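Local coordinates for DUF416 domain-containing protein (Shewanella baltica, PDB 2Q9R) that is of unknown function but folds as an all-helical DUF416 domain in which benzoic acid is found bound, at residues F23-L27 with L161-L166; L77-P82 with V99-S103; V128-E133 with V149-M155. One frame throughout, in Å; residues are numbered along the deposited sequence. Where two conformers were deposited one is given.

Contact 1. Residues F23-L27 with L161-L166; sequences FATAL and LQNSLL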
loop_
_atom_site.group_PDB
_atom_site.type_symbol
_atom_site.label_atom_id
_atom_site.label_comp_id
_atom_site.label_asym_id
_atom_site.label_seq_id
_atom_site.Cartn_x
_atom_site.Cartn_y
_atom_site.Cartn_z
ATOM N N PHE A 23 -13.280 -17.478 9.306
ATOM C CA PHE A 23 -13.089 -16.088 8.869
ATOM C C PHE A 23 -12.002 -15.371 9.692
ATOM O O PHE A 23 -11.070 -14.744 9.148
ATOM C CB PHE A 23 -14.457 -15.342 8.953
ATOM C CG PHE A 23 -14.390 -13.871 8.551
ATOM C CD1 PHE A 23 -14.044 -12.902 9.472
ATOM C CD2 PHE A 23 -14.682 -13.477 7.231
ATOM C CE1 PHE A 23 -14.006 -11.557 9.116
ATOM C CE2 PHE A 23 -14.608 -12.140 6.855
ATOM C CZ PHE A 23 -14.243 -11.176 7.788
ATOM N N ALA A 24 -12.162 -15.432 11.013
ATOM C CA ALA A 24 -11.258 -14.760 11.964
ATOM C C ALA A 24 -9.854 -15.393 11.986
ATOM O O ALA A 24 -8.826 -14.693 12.048
ATOM C CB ALA A 24 -11.907 -14.787 13.397
ATOM N N THR A 25 -9.783 -16.711 11.876
ATOM C CA THR A 25 -8.486 -17.396 11.792
ATOM C C THR A 25 -7.711 -16.923 10.572
ATOM O O THR A 25 -6.546 -16.586 10.701
ATOM C CB THR A 25 -8.658 -18.897 11.766
ATOM O OG1 THR A 25 -9.379 -19.242 12.961
ATOM C CG2 THR A 25 -7.296 -19.671 11.763
ATOM N N ALA A 26 -8.381 -16.904 9.416
ATOM C CA ALA A 26 -7.771 -16.434 8.162
ATOM C C ALA A 26 -7.243 -14.975 8.297
ATOM O O ALA A 26 -6.131 -14.643 7.848
ATOM C CB ALA A 26 -8.803 -16.549 7.010
ATOM N N LEU A 27 -8.058 -14.086 8.855
ATOM C CA LEU A 27 -7.602 -12.731 9.147
ATOM C C LEU A 27 -6.403 -12.686 10.112
ATOM O O LEU A 27 -5.534 -11.866 9.966
ATOM C CB LEU A 27 -8.753 -11.843 9.681
ATOM C CG LEU A 27 -9.852 -11.447 8.693
ATOM C CD1 LEU A 27 -10.751 -10.387 9.313
ATOM C CD2 LEU A 27 -9.281 -10.999 7.271
ATOM N N LEU A 161 -10.537 -7.950 0.335
ATOM C CA LEU A 161 -10.170 -9.234 0.908
ATOM C C LEU A 161 -11.196 -9.704 1.961
ATOM O O LEU A 161 -11.634 -10.844 1.923
ATOM C CB LEU A 161 -8.743 -9.167 1.473
ATOM C CG LEU A 161 -8.047 -10.393 2.112
ATOM C CD1 LEU A 161 -8.632 -10.757 3.501
ATOM C CD2 LEU A 161 -8.058 -11.575 1.181
ATOM N N GLN A 162 -11.605 -8.843 2.883
ATOM C CA GLN A 162 -12.616 -9.260 3.868
ATOM C C GLN A 162 -13.947 -9.664 3.205
ATOM O O GLN A 162 -14.580 -10.617 3.636
ATOM C CB GLN A 162 -12.872 -8.170 4.919
ATOM C CG GLN A 162 -11.736 -7.957 5.907
ATOM C CD GLN A 162 -12.219 -7.514 7.247
ATOM O OE1 GLN A 162 -13.293 -7.937 7.695
ATOM N NE2 GLN A 162 -11.430 -6.645 7.919
ATOM N N ASN A 163 -14.358 -8.953 2.154
ATOM C CA ASN A 163 -15.575 -9.340 1.442
ATOM C C ASN A 163 -15.472 -10.665 0.712
ATOM O O ASN A 163 -16.391 -11.487 0.759
ATOM C CB ASN A 163 -16.028 -8.222 0.480
ATOM C CG ASN A 163 -16.917 -7.230 1.183
ATOM O OD1 ASN A 163 -18.120 -7.440 1.273
ATOM N ND2 ASN A 163 -16.321 -6.185 1.755
ATOM N N SER A 164 -14.371 -10.832 0.003
ATOM C CA SER A 164 -14.114 -12.062 -0.739
ATOM C C SER A 164 -14.011 -13.273 0.187
ATOM O O SER A 164 -14.505 -14.343 -0.123
ATOM C CB SER A 164 -12.829 -11.918 -1.534
ATOM O OG SER A 164 -13.054 -11.097 -2.659
ATOM N N LEU A 165 -13.353 -13.092 1.314
ATOM C CA LEU A 165 -13.276 -14.126 2.334
ATOM C C LEU A 165 -14.674 -14.469 2.867
ATOM O O LEU A 165 -15.016 -15.640 3.067
ATOM C CB LEU A 165 -12.393 -13.638 3.485
ATOM C CG LEU A 165 -12.115 -14.570 4.650
ATOM C CD1 LEU A 165 -11.396 -15.876 4.182
ATOM C CD2 LEU A 165 -11.279 -13.800 5.707
ATOM N N LEU A 166 -15.495 -13.453 3.107
ATOM C CA LEU A 166 -16.835 -13.701 3.633
ATOM C C LEU A 166 -17.687 -14.469 2.622
ATOM O O LEU A 166 -18.423 -15.417 2.996
ATOM C CB LEU A 166 -17.529 -12.393 4.011
ATOM C CG LEU A 166 -18.967 -12.439 4.533
ATOM C CD1 LEU A 166 -19.083 -13.373 5.714
ATOM C CD2 LEU A 166 -19.442 -11.031 4.904
#
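F23 and L165 meet at the heart of a buried, apolar helix-helix contact that joins helix 17-42 to helix 153-170 in the interior of this all-helical protein. The two short segments run roughly antiparallel, at 142°, with their axes 10.7 Å apart, a spacing that large side chains have to fill. F23 does most of this bridging: its CG stands opposite the backbone N (chi1 179°), which carries the ring toward the other helix. There L165 covers one face in a CH-pi contact, its CD2 lying 4.1 Å from the F23 ring centroid and 27° off the normal. The ring's edge has polar surroundings. F23 CZ comes to 3.4 Å from the amide OE1 of Q162, and F23 CE2 faces the backbone O of Q162 in the ring plane at 3.6 Å. A leucine in place of F23 would probably strip the CH-pi face from L165 and open a gap beside Q162 and L166. L165 touches three residues of the other helix, since its CD2 also lies 3.8 Å from CD2 of L27 and its CD1 3.9 Å from CB of A26. L27 splits its two branches: its side chain and that of L161 pass in opposite directions, CD2 of L27 lying 3.8 Å from CD1 of L161, while CD1 of L27 lies against the amide carbon of Q162. That amide is held by its hydrogen bonds, OE1 with S121 OG and NE2 with E158 OE2, so a buried polar group is satisfied within an oily layer. Around this pair, helix 8-14 packs F8 on Q162 and L166, helix 120-136 touches F23 through S121 and Q162 through S124 and S125, and helices 47-62 and 92-111 both pack against T25.

Contact 2. Residues L77-P82 with V99-S103; sequences LEDNTP and VVAIS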
loop_
_atom_site.group_PDB
_atom_site.type_symbol
_atom_site.label_atom_id
_atom_site.label_comp_id
_atom_site.label_asym_id
_atom_site.label_seq_id
_atom_site.Cartn_x
_atom_site.Cartn_y
_atom_site.Cartn_z
ATOM N N LEU A 77 1.291 -15.759 24.660
ATOM C CA LEU A 77 0.946 -14.632 23.807
ATOM C C LEU A 77 1.104 -13.300 24.553
ATOM O O LEU A 77 1.712 -12.363 24.025
ATOM C CB LEU A 77 -0.457 -14.815 23.233
ATOM C CG LEU A 77 -0.548 -15.932 22.151
ATOM C CD1 LEU A 77 -1.975 -16.462 21.913
ATOM C CD2 LEU A 77 0.047 -15.406 20.844
ATOM N N GLU A 78 0.580 -13.224 25.776
ATOM C CA GLU A 78 0.678 -11.984 26.527
ATOM C C GLU A 78 2.144 -11.641 26.810
ATOM O O GLU A 78 2.531 -10.486 26.640
ATOM C CB GLU A 78 -0.169 -12.022 27.805
ATOM C CG GLU A 78 -0.437 -10.624 28.445
ATOM C CD GLU A 78 -1.188 -9.649 27.532
ATOM O OE1 GLU A 78 -2.007 -10.097 26.689
ATOM O OE2 GLU A 78 -0.956 -8.421 27.660
ATOM N N ASP A 79 2.961 -12.636 27.172
ATOM C CA ASP A 79 4.393 -12.418 27.413
ATOM C C ASP A 79 5.088 -11.841 26.196
ATOM O O ASP A 79 6.071 -11.125 26.313
ATOM C CB ASP A 79 5.091 -13.729 27.820
ATOM C CG ASP A 79 4.663 -14.231 29.211
ATOM O OD1 ASP A 79 4.124 -13.431 30.007
ATOM O OD2 ASP A 79 4.853 -15.434 29.495
ATOM N N ASN A 80 4.570 -12.155 25.023
ATOM C CA ASN A 80 5.127 -11.652 23.772
ATOM C C ASN A 80 4.386 -10.460 23.139
ATOM O O ASN A 80 4.559 -10.165 21.940
ATOM C CB ASN A 80 5.195 -12.819 22.780
ATOM C CG ASN A 80 6.312 -13.765 23.104
ATOM O OD1 ASN A 80 7.437 -13.539 22.705
ATOM N ND2 ASN A 80 6.011 -14.806 23.874
ATOM N N THR A 81 3.547 -9.805 23.928
ATOM C CA THR A 81 2.805 -8.659 23.445
ATOM C C THR A 81 3.600 -7.429 23.888
ATOM O O THR A 81 3.819 -7.235 25.086
ATOM C CB THR A 81 1.408 -8.609 24.012
ATOM O OG1 THR A 81 0.718 -9.831 23.706
ATOM C CG2 THR A 81 0.618 -7.381 23.408
ATOM N N PRO A 82 4.059 -6.615 22.928
ATOM C CA PRO A 82 4.850 -5.457 23.341
ATOM C C PRO A 82 4.011 -4.276 23.919
ATOM O O PRO A 82 2.776 -4.173 23.717
ATOM C CB PRO A 82 5.562 -5.045 22.046
ATOM C CG PRO A 82 4.573 -5.410 20.970
ATOM C CD PRO A 82 3.901 -6.682 21.464
ATOM N N VAL A 99 -0.788 -9.895 17.690
ATOM C CA VAL A 99 -0.791 -10.853 18.829
ATOM C C VAL A 99 -2.114 -10.721 19.598
ATOM O O VAL A 99 -2.738 -11.749 19.983
ATOM C CB VAL A 99 0.546 -10.755 19.698
ATOM C CG1 VAL A 99 0.807 -9.345 20.176
ATOM C CG2 VAL A 99 0.538 -11.741 20.876
ATOM N N VAL A 100 -2.628 -9.494 19.732
ATOM C CA VAL A 100 -3.877 -9.299 20.488
ATOM C C VAL A 100 -5.097 -9.938 19.767
ATOM O O VAL A 100 -6.008 -10.504 20.410
ATOM C CB VAL A 100 -4.129 -7.797 20.827
ATOM C CG1 VAL A 100 -5.567 -7.558 21.240
ATOM C CG2 VAL A 100 -3.131 -7.281 21.915
ATOM N N ALA A 101 -5.105 -9.881 18.450
ATOM C CA ALA A 101 -6.116 -10.619 17.640
ATOM C C ALA A 101 -6.126 -12.125 17.903
ATOM O O ALA A 101 -7.166 -12.736 18.054
ATOM C CB ALA A 101 -5.879 -10.358 16.147
ATOM N N ILE A 102 -4.943 -12.722 17.907
ATOM C CA ILE A 102 -4.824 -14.143 18.135
ATOM C C ILE A 102 -5.291 -14.448 19.545
ATOM O O ILE A 102 -6.071 -15.400 19.748
ATOM C CB ILE A 102 -3.377 -14.650 17.883
ATOM C CG1 ILE A 102 -3.033 -14.454 16.398
ATOM C CG2 ILE A 102 -3.274 -16.110 18.279
ATOM C CD1 ILE A 102 -1.526 -14.501 16.056
ATOM N N SER A 103 -4.874 -13.629 20.507
ATOM C CA SER A 103 -5.307 -13.829 21.884
ATOM C C SER A 103 -6.825 -13.727 22.017
ATOM O O SER A 103 -7.437 -14.538 22.688
ATOM C CB SER A 103 -4.662 -12.820 22.829
ATOM O OG SER A 103 -3.248 -12.888 22.796
HETATM O O HOH W 1 -2.055 -10.526 23.539
#
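The flat group of this contact is the backbone peptide carbonyl of L77, whose oxygen is touched across the interface by CG2 of V99 at 3.4 Å. From above the carbonyl plane, 41° out of it, the hydroxyl OG1 of T81 donates a bond of 2.7 Å to that same L77 O. The backbone N of N80 reaches this oxygen too, so L77 O takes two bonds at the end of helix 70-79, the one from N80 weak, as N80 leaves the helical path. The torsion of T81 (chi1 -56°) turns OG1 back to the helix end and sends CG2 the other way, to 4.0 Å from CG2 of V100. V99 drives both its methyls into the turn, and both touch OG1 of T81. With chi1 at 54°, CG1 takes the crowded position between N and carbonyl carbon and also lies 3.8 Å from CG2 of T81, while CG2 of V99 also reaches the L77 side chain, 3.7 Å from its CD2. L77 CD1 continues the apolar seam to CG2 of I102 at 3.9 Å. A water knits the polar side, donating to OG1 of T81 at 2.9 Å and lying 2.7 Å from OG of S103. The hydroxyl of T81 is thus both donor to the helix end and acceptor from the water. Beyond these residues, helix 47-62 packs on L77 through V49 and on I102 through L50 and A53, and helix 17-42 backs I102 with C28 and P82 with F38.

Contact 3. Residues V128-E133 with V149-M155; sequences VANYIE and VFAHEVM. With BEZ (benzoic acid), chain E.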
loop_
_atom_site.group_PDB
_atom_site.type_symbol
_atom_site.label_atom_id
_atom_site.label_comp_id
_atom_site.label_asym_id
_atom_site.label_seq_id
_atom_site.Cartn_x
_atom_site.Cartn_y
_atom_site.Cartn_z
ATOM N N VAL A 128 -5.373 -1.106 9.605
ATOM C CA VAL A 128 -5.151 -0.432 8.294
ATOM C C VAL A 128 -5.490 1.075 8.338
ATOM O O VAL A 128 -4.721 1.912 7.854
ATOM C CB VAL A 128 -5.938 -1.107 7.190
ATOM C CG1 VAL A 128 -5.644 -0.380 5.831
ATOM C CG2 VAL A 128 -5.559 -2.578 7.144
ATOM N N ALA A 129 -6.623 1.433 8.930
ATOM C CA ALA A 129 -6.946 2.864 9.068
ATOM C C ALA A 129 -5.896 3.606 9.893
ATOM O O ALA A 129 -5.578 4.739 9.583
ATOM C CB ALA A 129 -8.305 3.040 9.674
ATOM N N ASN A 130 -5.374 2.976 10.949
ATOM C CA ASN A 130 -4.447 3.642 11.867
ATOM C C ASN A 130 -3.125 3.900 11.181
ATOM O O ASN A 130 -2.521 4.961 11.360
ATOM C CB ASN A 130 -4.189 2.813 13.126
ATOM C CG ASN A 130 -5.350 2.793 14.064
ATOM O OD1 ASN A 130 -6.234 3.657 14.023
ATOM N ND2 ASN A 130 -5.377 1.788 14.917
ATOM N N TYR A 131 -2.719 2.938 10.358
ATOM C CA TYR A 131 -1.540 3.053 9.506
ATOM C C TYR A 131 -1.658 4.246 8.576
ATOM O O TYR A 131 -0.764 5.079 8.539
ATOM C CB TYR A 131 -1.329 1.765 8.700
ATOM C CG TYR A 131 -0.107 1.792 7.814
ATOM C CD1 TYR A 131 1.148 1.644 8.355
ATOM C CD2 TYR A 131 -0.206 1.967 6.435
ATOM C CE1 TYR A 131 2.266 1.683 7.566
ATOM C CE2 TYR A 131 0.926 2.000 5.623
ATOM C CZ TYR A 131 2.156 1.841 6.213
ATOM O OH TYR A 131 3.315 1.859 5.501
ATOM N N ILE A 132 -2.781 4.335 7.860
ATOM C CA ILE A 132 -3.056 5.453 6.946
ATOM C C ILE A 132 -3.133 6.762 7.704
ATOM O O ILE A 132 -2.528 7.760 7.300
ATOM C CB ILE A 132 -4.362 5.243 6.198
ATOM C CG1 ILE A 132 -4.234 4.054 5.224
ATOM C CG2 ILE A 132 -4.791 6.546 5.476
ATOM C CD1 ILE A 132 -5.536 3.541 4.653
ATOM N N GLU A 133 -3.837 6.742 8.829
ATOM C CA GLU A 133 -4.066 7.971 9.611
ATOM C C GLU A 133 -2.811 8.437 10.366
ATOM O O GLU A 133 -2.647 9.634 10.605
ATOM C CB GLU A 133 -5.270 7.828 10.545
ATOM C CG GLU A 133 -6.637 7.931 9.875
ATOM C CD GLU A 133 -7.734 7.257 10.695
ATOM O OE1 GLU A 133 -7.561 7.092 11.906
ATOM O OE2 GLU A 133 -8.757 6.821 10.152
ATOM N N VAL A 149 -9.654 7.893 3.860
ATOM C CA VAL A 149 -9.006 6.613 4.148
ATOM C C VAL A 149 -9.177 5.634 2.963
ATOM O O VAL A 149 -8.209 4.970 2.530
ATOM C CB VAL A 149 -9.513 6.024 5.484
ATOM C CG1 VAL A 149 -8.892 4.658 5.743
ATOM C CG2 VAL A 149 -9.187 6.995 6.660
ATOM N N PHE A 150 -10.375 5.559 2.393
ATOM C CA PHE A 150 -10.605 4.606 1.304
ATOM C C PHE A 150 -9.973 5.010 -0.018
ATOM O O PHE A 150 -9.972 4.211 -0.954
ATOM C CB PHE A 150 -12.097 4.274 1.120
ATOM C CG PHE A 150 -12.586 3.226 2.075
ATOM C CD1 PHE A 150 -12.922 3.574 3.390
ATOM C CD2 PHE A 150 -12.666 1.888 1.697
ATOM C CE1 PHE A 150 -13.353 2.628 4.303
ATOM C CE2 PHE A 150 -13.093 0.921 2.624
ATOM C CZ PHE A 150 -13.435 1.303 3.936
ATOM N N ALA A 151 -9.424 6.225 -0.115
ATOM C CA ALA A 151 -8.688 6.630 -1.311
ATOM C C ALA A 151 -7.325 5.952 -1.341
ATOM O O ALA A 151 -6.573 6.140 -2.281
ATOM C CB ALA A 151 -8.498 8.117 -1.316
ATOM N N HIS A 152 -6.984 5.218 -0.277
ATOM C CA HIS A 152 -5.693 4.563 -0.185
ATOM C C HIS A 152 -5.857 3.096 -0.545
ATOM O O HIS A 152 -6.673 2.428 0.016
ATOM C CB HIS A 152 -5.163 4.657 1.232
ATOM C CG HIS A 152 -4.770 6.044 1.643
ATOM N ND1 HIS A 152 -5.695 7.045 1.839
ATOM C CD2 HIS A 152 -3.559 6.588 1.914
ATOM C CE1 HIS A 152 -5.063 8.159 2.160
ATOM N NE2 HIS A 152 -3.769 7.910 2.216
ATOM N N GLU A 153 -5.068 2.615 -1.491
ATOM C CA GLU A 153 -5.262 1.266 -2.019
ATOM C C GLU A 153 -5.233 0.156 -0.951
ATOM O O GLU A 153 -5.984 -0.829 -1.038
ATOM C CB GLU A 153 -4.221 1.009 -3.103
ATOM C CG GLU A 153 -4.425 -0.265 -3.904
ATOM C CD GLU A 153 -5.601 -0.220 -4.853
ATOM O OE1 GLU A 153 -6.195 0.865 -5.083
ATOM O OE2 GLU A 153 -5.930 -1.296 -5.399
ATOM N N VAL A 154 -4.381 0.302 0.052
ATOM C CA VAL A 154 -4.326 -0.688 1.111
ATOM C C VAL A 154 -5.683 -0.851 1.829
ATOM O O VAL A 154 -6.048 -1.965 2.210
ATOM C CB VAL A 154 -3.173 -0.353 2.089
ATOM C CG1 VAL A 154 -3.526 0.830 2.956
ATOM C CG2 VAL A 154 -2.767 -1.534 2.903
HETATM N N MSE A 155 -6.439 0.240 2.013
HETATM C CA MSE A 155 -7.738 0.089 2.654
HETATM C C MSE A 155 -8.753 -0.567 1.710
HETATM O O MSE A 155 -9.589 -1.377 2.132
HETATM C CB MSE A 155 -8.315 1.405 3.168
HETATM C CG MSE A 155 -9.704 1.210 3.807
HETATM SE SE MSE A 155 -9.705 0.008 5.334
HETATM C CE MSE A 155 -9.075 1.298 6.172
HETATM C C BEZ E . -1.862 10.915 2.635
HETATM O O1 BEZ E . -1.911 9.643 2.647
HETATM O O2 BEZ E . -1.806 11.607 3.697
HETATM C C1 BEZ E . -1.888 11.628 1.327
HETATM C C2 BEZ E . -2.610 12.838 1.192
HETATM C C3 BEZ E . -2.618 13.472 -0.049
HETATM C C4 BEZ E . -1.917 12.925 -1.121
HETATM C C5 BEZ E . -1.212 11.730 -0.974
HETATM C C6 BEZ E . -1.182 11.071 0.268
#
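H152, with I132 lying over a face of its ring, donates from NE2 to O1 of a benzoic acid at 2.6 Å, and the bond is almost straight at 174°. The site lies at the break between two consecutive helices, 142-150 and 153-170, with H152 as the N-cap of the second and helix 120-136 packed across the break. The other ring nitrogen, ND1, is hydrogen-bonded to F148 O and makes a weak bond to V149 O, so the imidazole is tied at both ends and its rotation fixed. Its ring also meets F148 edge-to-face. CG2 of I132 sits almost exactly over the ring centre, 3.6 Å from the centroid and 5° off the normal, a CH-pi contact that backs the ligand-binding imidazole. The longer branch of I132 (chi1 -67°) brings CD1 to 3.6 Å from CB of H152 and 3.7 Å from CG1 of V149. One turn earlier in helix 120-136, V128 and V154 meet tip to tip through their CG1 methyls at 3.8 Å. M155, present as selenomethionine, folds its chain twice so that CE tucks in at 3.7 Å from the backbone N of A129. The benzoic acid is also hydrogen-bonded to S136 OG, and the second subunit closes on the same region, with I197 of that subunit touching H152. Farther along, the side chain of E133 crosses that of V149 at about a right angle, with OE2 of E133 lying 3.5 Å from the V149 methyl CG2.

How the contacts relate
The three contacts show how one helical fold changes its chemistry with place in the fold. Contact 1 lies nearest the centre of the chain and is apolar across its interface, with the one amide bonded elsewhere. Contact 2, on the other side of that centre and only partly buried, mixes a hydrophobic seam with hydroxyls and water at a helix end. Contact 3 is buried although farthest out; the second subunit and a bound benzoic acid reach its H152 side. Helix 153-170 serves both contact 1 and contact 3, whose centres are about 18 Å apart. Along the sequence contacts 2 and 3 follow one another, both nested within the loop that contact 1 closes.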